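Local coordinates for nitrogen regulatory PII-like protein (Bacillus subtilis subsp. subtilis, PDB 4RX6) that binds ATP at its subunit interfaces and is required for full induction of the nrgAB operon when ammonium is limiting, at residues E14-P19 against Y65-I70. Residues are numbered along the deposited sequence; the frame is centred on the assembly and turned at random.
Sequences EIVTRP and YERLKI. With ATP (adenosine-5'-triphosphate), chain F.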
loop_
_atom_site.group_PDB
_atom_site.type_symbol
_atom_site.label_atom_id
_atom_site.label_comp_id
_atom_site.label_asym_id
_atom_site.label_seq_id
_atom_site.Cartn_x
_atom_site.Cartn_y
_atom_site.Cartn_z
ATOM N N GLU B 14 -8.392 -3.245 1.999
ATOM C CA GLU B 14 -7.208 -3.067 2.826
ATOM C C GLU B 14 -7.674 -2.678 4.216
ATOM O O GLU B 14 -8.304 -1.639 4.372
ATOM C CB GLU B 14 -6.375 -1.938 2.251
ATOM C CG GLU B 14 -4.892 -2.132 2.264
ATOM C CD GLU B 14 -4.188 -0.930 1.639
ATOM O OE1 GLU B 14 -3.518 -1.070 0.582
ATOM O OE2 GLU B 14 -4.338 0.176 2.199
ATOM N N ILE B 15 -7.408 -3.518 5.213
ATOM C CA ILE B 15 -7.767 -3.193 6.581
ATOM C C ILE B 15 -6.497 -2.846 7.353
ATOM O O ILE B 15 -5.476 -3.528 7.222
ATOM C CB ILE B 15 -8.452 -4.377 7.296
ATOM C CG1 ILE B 15 -9.701 -4.853 6.527
ATOM C CG2 ILE B 15 -8.775 -4.001 8.752
ATOM C CD1 ILE B 15 -10.026 -6.349 6.697
ATOM N N VAL B 16 -6.537 -1.769 8.128
ATOM C CA VAL B 16 -5.452 -1.487 9.033
ATOM C C VAL B 16 -6.117 -1.432 10.383
ATOM O O VAL B 16 -7.114 -0.738 10.551
ATOM C CB VAL B 16 -4.734 -0.157 8.708
ATOM C CG1 VAL B 16 -3.545 0.037 9.648
ATOM C CG2 VAL B 16 -4.283 -0.109 7.225
ATOM N N THR B 17 -5.587 -2.178 11.339
ATOM C CA THR B 17 -6.287 -2.394 12.594
ATOM C C THR B 17 -5.281 -2.840 13.635
ATOM O O THR B 17 -4.147 -3.140 13.302
ATOM C CB THR B 17 -7.411 -3.473 12.427
ATOM O OG1 THR B 17 -8.070 -3.696 13.679
ATOM C CG2 THR B 17 -6.838 -4.794 11.913
ATOM N N ARG B 18 -5.691 -2.868 14.895
ATOM C CA ARG B 18 -4.864 -3.458 15.945
ATOM C C ARG B 18 -4.712 -4.966 15.735
ATOM O O ARG B 18 -5.550 -5.600 15.092
ATOM C CB ARG B 18 -5.477 -3.208 17.321
ATOM C CG ARG B 18 -6.609 -4.168 17.667
ATOM C CD ARG B 18 -6.962 -4.092 19.135
ATOM N NE ARG B 18 -7.463 -2.772 19.501
ATOM C CZ ARG B 18 -8.692 -2.353 19.233
ATOM N NH1 ARG B 18 -9.536 -3.147 18.584
ATOM N NH2 ARG B 18 -9.071 -1.140 19.610
ATOM N N PRO B 19 -3.647 -5.549 16.295
ATOM C CA PRO B 19 -3.375 -6.979 16.113
ATOM C C PRO B 19 -4.202 -7.890 17.034
ATOM O O PRO B 19 -3.682 -8.336 18.061
ATOM C CB PRO B 19 -1.879 -7.101 16.467
ATOM C CG PRO B 19 -1.399 -5.719 16.736
ATOM C CD PRO B 19 -2.586 -4.891 17.064
ATOM N N TYR B 65 1.874 3.147 17.419
ATOM C CA TYR B 65 1.213 1.887 17.728
ATOM C C TYR B 65 1.706 0.755 16.823
ATOM O O TYR B 65 2.276 0.988 15.755
ATOM C CB TYR B 65 -0.300 2.024 17.538
ATOM C CG TYR B 65 -0.912 3.233 18.192
ATOM C CD1 TYR B 65 -1.012 4.438 17.506
ATOM C CD2 TYR B 65 -1.404 3.172 19.489
ATOM C CE1 TYR B 65 -1.572 5.560 18.098
ATOM C CE2 TYR B 65 -1.972 4.292 20.097
ATOM C CZ TYR B 65 -2.054 5.485 19.394
ATOM O OH TYR B 65 -2.616 6.605 19.983
ATOM N N GLU B 66 1.484 -0.484 17.247
ATOM C CA GLU B 66 1.680 -1.628 16.365
ATOM C C GLU B 66 0.356 -1.913 15.657
ATOM O O GLU B 66 -0.694 -1.956 16.286
ATOM C CB GLU B 66 2.114 -2.863 17.143
ATOM C CG GLU B 66 3.221 -3.617 16.438
ATOM C CD GLU B 66 4.609 -3.123 16.855
ATOM O OE1 GLU B 66 4.765 -1.899 17.104
ATOM O OE2 GLU B 66 5.544 -3.959 16.941
ATOM N N ARG B 67 0.402 -2.107 14.347
ATOM C CA ARG B 67 -0.801 -2.297 13.571
ATOM C C ARG B 67 -0.619 -3.489 12.647
ATOM O O ARG B 67 0.481 -3.749 12.162
ATOM C CB ARG B 67 -1.091 -1.052 12.742
ATOM C CG ARG B 67 -2.017 -0.026 13.358
ATOM C CD ARG B 67 -2.558 -0.399 14.704
ATOM N NE ARG B 67 -3.171 0.778 15.306
ATOM C CZ ARG B 67 -3.484 0.905 16.590
ATOM N NH1 ARG B 67 -3.242 -0.094 17.434
ATOM N NH2 ARG B 67 -4.027 2.043 17.021
ATOM N N LEU B 68 -1.713 -4.197 12.402
ATOM C CA LEU B 68 -1.765 -5.249 11.410
ATOM C C LEU B 68 -2.305 -4.658 10.116
ATOM O O LEU B 68 -3.263 -3.910 10.137
ATOM C CB LEU B 68 -2.726 -6.328 11.901
ATOM C CG LEU B 68 -2.415 -7.766 11.511
ATOM C CD1 LEU B 68 -3.576 -8.661 11.847
ATOM C CD2 LEU B 68 -2.120 -7.839 10.047
ATOM N N LYS B 69 -1.714 -4.963 8.978
ATOM C CA LYS B 69 -2.343 -4.551 7.726
ATOM C C LYS B 69 -2.671 -5.729 6.816
ATOM O O LYS B 69 -1.783 -6.507 6.418
ATOM C CB LYS B 69 -1.462 -3.590 6.966
ATOM C CG LYS B 69 -2.006 -3.279 5.605
ATOM C CD LYS B 69 -0.887 -2.922 4.710
ATOM C CE LYS B 69 -1.101 -1.577 4.090
ATOM N NZ LYS B 69 -0.070 -1.328 3.031
ATOM N N ILE B 70 -3.951 -5.834 6.474
ATOM C CA ILE B 70 -4.456 -6.959 5.721
ATOM C C ILE B 70 -4.911 -6.554 4.319
ATOM O O ILE B 70 -5.746 -5.671 4.180
ATOM C CB ILE B 70 -5.640 -7.541 6.443
ATOM C CG1 ILE B 70 -5.233 -7.953 7.860
ATOM C CG2 ILE B 70 -6.181 -8.718 5.661
ATOM C CD1 ILE B 70 -6.428 -8.177 8.787
HETATM P PG ATP F . -8.993 8.712 13.837
HETATM O O1G ATP F . -9.002 10.058 14.522
HETATM O O2G ATP F . -7.757 8.456 12.996
HETATM O O3G ATP F . -10.286 8.454 13.101
HETATM P PB ATP F . -8.041 6.410 15.376
HETATM O O1B ATP F . -6.636 6.914 15.602
HETATM O O2B ATP F . -8.712 5.554 16.425
HETATM O O3B ATP F . -9.035 7.658 15.079
HETATM P PA ATP F . -8.066 3.917 13.913
HETATM O O1A ATP F . -9.018 3.612 12.777
HETATM O O2A ATP F . -8.129 3.162 15.209
HETATM O O3A ATP F . -8.007 5.531 14.029
HETATM O "O5'" ATP F . -6.576 3.625 13.416
HETATM C "C5'" ATP F . -6.023 2.321 13.487
HETATM C "C4'" ATP F . -4.820 2.301 12.553
HETATM O "O4'" ATP F . -5.249 2.447 11.206
HETATM C "C3'" ATP F . -3.915 3.496 12.744
HETATM O "O3'" ATP F . -3.010 3.283 13.828
HETATM C "C2'" ATP F . -3.241 3.630 11.384
HETATM O "O2'" ATP F . -2.105 2.758 11.221
HETATM C "C1'" ATP F . -4.293 3.148 10.411
HETATM N N9 ATP F . -4.984 4.320 9.866
HETATM C C8 ATP F . -6.063 4.855 10.459
HETATM N N7 ATP F . -6.517 5.927 9.771
HETATM C C5 ATP F . -5.704 6.108 8.719
HETATM C C6 ATP F . -5.650 7.083 7.612
HETATM N N6 ATP F . -6.575 8.083 7.534
HETATM N N1 ATP F . -4.652 6.914 6.709
HETATM C C2 ATP F . -3.737 5.926 6.801
HETATM N N3 ATP F . -3.732 5.013 7.791
HETATM C C4 ATP F . -4.683 5.041 8.771
#
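Ile15 and Ile70 form a hydrogen-bonded antiparallel pair where strands 10-17 and 58-74 run side by side in the ferredoxin-like sheet of a PII subunit, a worked example of a sheet whose two faces do different work. Both backbone bonds of this pair measure 2.9 Å, Ile15 N to Ile70 O and Ile70 N to Ile15 O. Thr17 and Leu68 repeat the pattern, Leu68 N reaching Thr17 O at 2.8 Å with the donor nearly in line with the C=O bond. The face of Ile15, Thr17, Leu68 and Ile70 is tightly filled: Phe22 packs on Leu68 and Ile70, Leu25 on Ile70, and Ala86 and Leu90 on Ile15, whose CB lies 4.3 Å from Ile70 CB. The Thr17 hydroxyl bonds to Asp97 O.

The opposite face, with Val16 and Lys69, meets ATP and the second subunit. Val16 has CG1 anti to its backbone N (chi1 -177°), placing this methyl against the ribose, 3.3 Å from ATP C1'. Toward solvent the contact loosens: the exposed Pro19 sets CD 3.6 Å from Glu66 O, and Arg18 rests CB near Arg67 NH1 while its own NH1 enters a salt bridge with Asp97. Arg67, bent at chi2, lays its guanidinium over Tyr65 CB. A leucine in place of Arg67 would probably leave the ribose 3'-hydroxyl without the N-H that reaches it and Tyr65 CB without its flat cover. That donor is Arg67 NE, 2.9 Å from ATP O3', with the oxygen at the guanidinium edge.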